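Local coordinates for DUF4973 domain-containing protein (Bacteroides thetaiotaomicron, PDB 4QNI) that is of unknown function but probably serves as an auxiliary nutrient-binding protein of two beta-rich domains, at residues T178-K183 with G312-S317; I201-I206 with A220-E225. All coordinates share one frame; numbering follows the deposited sequence.

Contacts 1 and 2 lie in the C-terminal domain with centres about 9 Å apart, and both reach its long antiparallel sheet. Both are partly buried; neither is a wholly enclosed core. Contact 1 is between neighbouring strands, 180-188 and 306-321, and relies on backbone polar groups, one water and a small aliphatic patch. Contact 2 sets the loop entering strand 205-210 against the loop after strand 215-219; its chemistry is a lysine-aspartate salt bridge plus isoleucine packing near a second subunit. N182 joins the two: its ND2 probably donates to I201 O at 3.0 Å. L314 CD2 also packs on I206 CD1. Along the chain, contact 2 lies within the loop that contact 1 closes.

Contact 1: T178-K183 with G312-S317; sequences TGITNK and GTLTLS. With EDO (1,2-ethanediol), chain J.
I180 reaches across to strand 306-321 with its longer branch, while the backbones of G179 and T313 make the direct polar link. With CG1 beside the backbone N (chi1 -68°), the branch runs over the main chain of the opposite strand: CD1 comes to 3.5 Å from G312 C, and CG1 to 3.5 Å from T313 O. The same CG1 meets L314 CD2 at 3.8 Å. L314 points away from the partner segment at its CB, but its end swings back, so the two aliphatic chains cross at a slant. L314 also packs on Y175 and I289, and I180 on V310, which places this pair on a buried face of the sheet.

I180 and G312 form an antiparallel non-hydrogen-bonded pair, CA to CA 4.5 Å. Beside it T313 N donates to G179 O over 3.0 Å; the bond is fairly straight at hydrogen (158°), yet the donor stands 59° out of the carbonyl plane. A water then spans the widening gap, accepting from G179 N at 2.8 Å and donating to T313 O at 2.7 Å. At G312, where the chain turns a corner, a beta carbon would run into G179 O. The chemistry thus implies a link held half directly and half through solvent, the water joining the other N and O of the same two residues, with aliphatic packing on one face.

Contact 2: I201-I206 with A220-E225; sequences ITKSSI and AGIVDE. With EDO (1,2-ethanediol), chain D.
A type II' beta turn from A220 to V223, in the loop that follows strand 215-219 of the large antiparallel sheet, presents I222 to I201 and its backbone to K203. V223 N bonds back to A220 O at 3.0 Å, and G221 takes the second turn position with a positive phi of 42°. The chain entering strand 205-210 lies against this turn. K203 starts toward it, and its bends at chi2, chi3 and chi4 carry it across the carbonyl oxygens of G221 and I222: CD passes 3.6 Å from G221 O, and NZ ends 2.8 Å from D224 OD2 in a salt bridge. The ammonium approaches OD2 from the anti side, 21° out of the carboxylate plane. The other oxygen, OD1, accepts from D226 N, so both carboxylate oxygens are engaged. Were K203 cut back to alanine, D224 OD2 would probably lose its cationic mate and the carbonyl of G221 the methylene packed beside it. On the N-terminal side of K203, I201 packs on I222; both also touch Y308, and a second subunit packs against them through its D277, on I201, and its P280, on I222. The closest approach of the two isoleucines joins methyl to methyl, I201 CG2 to I222 CG2, at 3.7 Å.

Contact 1: T178-K183 with G312-S317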
loop_
_atom_site.group_PDB
_atom_site.type_symbol
_atom_site.label_atom_id
_atom_site.label_comp_id
_atom_site.label_asym_id
_atom_site.label_seq_id
_atom_site.Cartn_x
_atom_site.Cartn_y
_atom_site.Cartn_z
ATOM N N THR A 178 -6.576 -26.963 12.299
ATOM C CA THR A 178 -7.810 -27.323 11.573
ATOM C C THR A 178 -8.455 -28.651 12.088
ATOM O O THR A 178 -9.689 -28.744 12.129
ATOM C CB THR A 178 -7.466 -27.361 10.076
ATOM O OG1 THR A 178 -7.305 -26.001 9.643
ATOM C CG2 THR A 178 -8.508 -28.041 9.228
ATOM N N GLY A 179 -7.632 -29.646 12.447
ATOM C CA GLY A 179 -8.120 -30.934 12.934
ATOM C C GLY A 179 -8.298 -31.017 14.441
ATOM O O GLY A 179 -8.592 -32.086 14.969
ATOM N N ILE A 180 -8.126 -29.900 15.155
ATOM C CA ILE A 180 -8.292 -29.876 16.601
ATOM C C ILE A 180 -9.563 -29.156 16.941
ATOM O O ILE A 180 -9.746 -28.024 16.486
ATOM C CB ILE A 180 -7.073 -29.217 17.325
ATOM C CG1 ILE A 180 -5.792 -30.079 17.218
ATOM C CG2 ILE A 180 -7.410 -28.911 18.800
ATOM C CD1 ILE A 180 -5.847 -31.435 17.938
ATOM N N THR A 181 -10.422 -29.772 17.768
ATOM C CA THR A 181 -11.616 -29.083 18.250
ATOM C C THR A 181 -11.384 -28.688 19.710
ATOM O O THR A 181 -10.597 -29.341 20.427
ATOM C CB THR A 181 -12.923 -29.877 18.065
ATOM O OG1 THR A 181 -12.879 -31.117 18.776
ATOM C CG2 THR A 181 -13.294 -30.079 16.608
ATOM N N ASN A 182 -12.032 -27.585 20.122
ATOM C CA ASN A 182 -12.036 -27.077 21.491
ATOM C C ASN A 182 -13.483 -26.934 21.911
ATOM O O ASN A 182 -14.204 -26.079 21.383
ATOM C CB ASN A 182 -11.282 -25.739 21.605
ATOM C CG ASN A 182 -9.805 -25.835 21.358
ATOM O OD1 ASN A 182 -9.029 -26.096 22.258
ATOM N ND2 ASN A 182 -9.378 -25.632 20.134
ATOM N N LYS A 183 -13.934 -27.812 22.805
ATOM C CA LYS A 183 -15.303 -27.792 23.303
ATOM C C LYS A 183 -15.277 -27.507 24.796
ATOM O O LYS A 183 -14.260 -27.768 25.424
ATOM C CB LYS A 183 -16.012 -29.127 22.989
ATOM C CG LYS A 183 -16.298 -29.309 21.503
ATOM C CD LYS A 183 -16.677 -30.730 21.187
ATOM C CE LYS A 183 -17.138 -30.882 19.760
ATOM N NZ LYS A 183 -18.412 -31.643 19.688
ATOM N N GLY A 312 -8.375 -34.214 18.705
ATOM C CA GLY A 312 -8.142 -34.304 17.280
ATOM C C GLY A 312 -6.730 -34.597 16.821
ATOM O O GLY A 312 -5.933 -35.270 17.501
ATOM N N THR A 313 -6.451 -34.102 15.609
ATOM C CA THR A 313 -5.212 -34.279 14.875
ATOM C C THR A 313 -4.508 -32.960 14.704
ATOM O O THR A 313 -5.144 -31.957 14.370
ATOM C CB THR A 313 -5.534 -34.883 13.480
ATOM O OG1 THR A 313 -6.290 -36.057 13.658
ATOM C CG2 THR A 313 -4.278 -35.227 12.640
ATOM N N LEU A 314 -3.190 -32.990 14.874
ATOM C CA LEU A 314 -2.253 -31.901 14.620
ATOM C C LEU A 314 -1.467 -32.255 13.374
ATOM O O LEU A 314 -1.038 -33.399 13.243
ATOM C CB LEU A 314 -1.291 -31.728 15.796
ATOM C CG LEU A 314 -1.814 -31.064 17.042
ATOM C CD1 LEU A 314 -0.851 -31.310 18.201
ATOM C CD2 LEU A 314 -2.002 -29.565 16.814
ATOM N N THR A 315 -1.289 -31.312 12.456
ATOM C CA THR A 315 -0.521 -31.537 11.233
ATOM C C THR A 315 0.416 -30.374 11.021
ATOM O O THR A 315 -0.019 -29.220 10.924
ATOM C CB THR A 315 -1.415 -31.755 9.982
ATOM O OG1 THR A 315 -2.395 -32.758 10.250
ATOM C CG2 THR A 315 -0.600 -32.139 8.720
ATOM N N LEU A 316 1.701 -30.691 10.946
ATOM C CA LEU A 316 2.763 -29.768 10.644
ATOM C C LEU A 316 3.293 -30.068 9.260
ATOM O O LEU A 316 3.637 -31.207 8.989
ATOM C CB LEU A 316 3.891 -29.904 11.671
ATOM C CG LEU A 316 5.148 -29.039 11.415
ATOM C CD1 LEU A 316 4.853 -27.572 11.643
ATOM C CD2 LEU A 316 6.357 -29.555 12.249
ATOM N N SER A 317 3.388 -29.057 8.405
ATOM C CA SER A 317 3.998 -29.178 7.074
ATOM C C SER A 317 5.295 -28.341 7.035
ATOM O O SER A 317 5.371 -27.261 7.605
ATOM C CB SER A 317 3.034 -28.750 5.972
ATOM O OG SER A 317 2.593 -27.420 6.159
HETATM C C1 EDO J . 6.834 -23.171 10.924
HETATM O O1 EDO J . 6.850 -21.908 10.248
HETATM C C2 EDO J . 6.049 -24.278 10.132
HETATM O O2 EDO J . 6.847 -25.021 9.158
HETATM O O HOH W 1 -4.847 -29.813 12.759
#

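Contact 2: I201-I206 with A220-E225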
loop_
_atom_site.group_PDB
_atom_site.type_symbol
_atom_site.label_atom_id
_atom_site.label_comp_id
_atom_site.label_asym_id
_atom_site.label_seq_id
_atom_site.Cartn_x
_atom_site.Cartn_y
_atom_site.Cartn_z
ATOM N N ILE A 201 -14.295 -24.033 19.023
ATOM C CA ILE A 201 -13.425 -22.885 18.795
ATOM C C ILE A 201 -12.213 -23.442 18.053
ATOM O O ILE A 201 -11.528 -24.329 18.582
ATOM C CB ILE A 201 -13.051 -22.153 20.125
ATOM C CG1 ILE A 201 -14.310 -21.791 20.958
ATOM C CG2 ILE A 201 -12.182 -20.918 19.852
ATOM C CD1 ILE A 201 -14.095 -21.739 22.492
ATOM N N THR A 202 -11.984 -22.999 16.810
ATOM C CA THR A 202 -10.854 -23.566 16.098
ATOM C C THR A 202 -9.742 -22.539 15.943
ATOM O O THR A 202 -9.944 -21.448 15.392
ATOM C CB THR A 202 -11.256 -24.220 14.764
ATOM O OG1 THR A 202 -12.274 -25.205 15.024
ATOM C CG2 THR A 202 -10.062 -24.906 14.062
ATOM N N LYS A 203 -8.570 -22.915 16.487
ATOM C CA LYS A 203 -7.293 -22.231 16.360
ATOM C C LYS A 203 -6.709 -22.724 15.058
ATOM O O LYS A 203 -6.332 -23.893 14.993
ATOM C CB LYS A 203 -6.370 -22.589 17.548
ATOM C CG LYS A 203 -6.448 -21.653 18.736
ATOM C CD LYS A 203 -5.083 -21.514 19.408
ATOM C CE LYS A 203 -4.268 -20.368 18.848
ATOM N NZ LYS A 203 -4.871 -19.042 19.184
ATOM N N SER A 204 -6.677 -21.897 14.012
ATOM C CA SER A 204 -6.155 -22.338 12.708
ATOM C C SER A 204 -4.646 -22.665 12.751
ATOM O O SER A 204 -4.181 -23.493 11.971
ATOM C CB SER A 204 -6.424 -21.287 11.631
ATOM O OG SER A 204 -5.630 -20.128 11.838
ATOM N N SER A 205 -3.897 -21.993 13.628
ATOM C CA SER A 205 -2.457 -22.168 13.774
ATOM C C SER A 205 -2.079 -22.434 15.237
ATOM O O SER A 205 -2.500 -21.704 16.129
ATOM C CB SER A 205 -1.720 -20.945 13.239
ATOM O OG SER A 205 -0.326 -21.088 13.436
ATOM N N ILE A 206 -1.313 -23.514 15.481
ATOM C CA ILE A 206 -0.876 -23.902 16.819
ATOM C C ILE A 206 0.626 -24.019 16.771
ATOM O O ILE A 206 1.157 -24.869 16.056
ATOM C CB ILE A 206 -1.574 -25.216 17.305
ATOM C CG1 ILE A 206 -3.109 -25.030 17.407
ATOM C CG2 ILE A 206 -0.967 -25.690 18.648
ATOM C CD1 ILE A 206 -3.860 -26.294 17.436
ATOM N N ALA A 220 -2.085 -24.880 26.061
ATOM C CA ALA A 220 -3.323 -25.646 26.181
ATOM C C ALA A 220 -4.452 -25.010 25.370
ATOM O O ALA A 220 -4.671 -23.803 25.449
ATOM C CB ALA A 220 -3.717 -25.769 27.650
ATOM N N GLY A 221 -5.101 -25.821 24.550
ATOM C CA GLY A 221 -6.190 -25.409 23.678
ATOM C C GLY A 221 -6.061 -24.085 22.946
ATOM O O GLY A 221 -5.223 -23.927 22.054
ATOM N N ILE A 222 -6.925 -23.128 23.316
ATOM C CA ILE A 222 -7.038 -21.804 22.683
ATOM C C ILE A 222 -6.012 -20.810 23.199
ATOM O O ILE A 222 -5.873 -19.732 22.612
ATOM C CB ILE A 222 -8.465 -21.241 22.820
ATOM C CG1 ILE A 222 -8.890 -21.160 24.296
ATOM C CG2 ILE A 222 -9.427 -22.086 21.995
ATOM C CD1 ILE A 222 -9.985 -20.346 24.500
ATOM N N VAL A 223 -5.292 -21.158 24.287
ATOM C CA VAL A 223 -4.237 -20.294 24.833
ATOM C C VAL A 223 -3.133 -20.191 23.781
ATOM O O VAL A 223 -2.861 -21.160 23.069
ATOM C CB VAL A 223 -3.691 -20.826 26.190
ATOM C CG1 VAL A 223 -2.592 -19.916 26.759
ATOM C CG2 VAL A 223 -4.812 -21.012 27.204
ATOM N N ASP A 224 -2.545 -19.013 23.644
ATOM C CA ASP A 224 -1.447 -18.780 22.711
ATOM C C ASP A 224 -0.489 -17.760 23.325
ATOM O O ASP A 224 -0.670 -17.358 24.482
ATOM C CB ASP A 224 -1.937 -18.366 21.293
ATOM C CG ASP A 224 -2.672 -17.029 21.174
ATOM O OD1 ASP A 224 -2.375 -16.103 21.970
ATOM O OD2 ASP A 224 -3.504 -16.890 20.247
ATOM N N GLU A 225 0.541 -17.388 22.555
ATOM C CA GLU A 225 1.619 -16.455 22.870
ATOM C C GLU A 225 1.160 -15.077 23.349
ATOM O O GLU A 225 1.948 -14.370 23.983
ATOM C CB GLU A 225 2.431 -16.235 21.601
ATOM C CG GLU A 225 3.903 -16.390 21.790
ATOM C CD GLU A 225 4.617 -16.344 20.459
ATOM O OE1 GLU A 225 4.616 -15.268 19.823
ATOM O OE2 GLU A 225 5.207 -17.375 20.066
HETATM C C1 EDO D . 1.543 -17.886 17.737
HETATM O O1 EDO D . 1.118 -18.606 18.909
HETATM C C2 EDO D . 0.627 -18.135 16.487
HETATM O O2 EDO D . 0.838 -19.412 15.869
#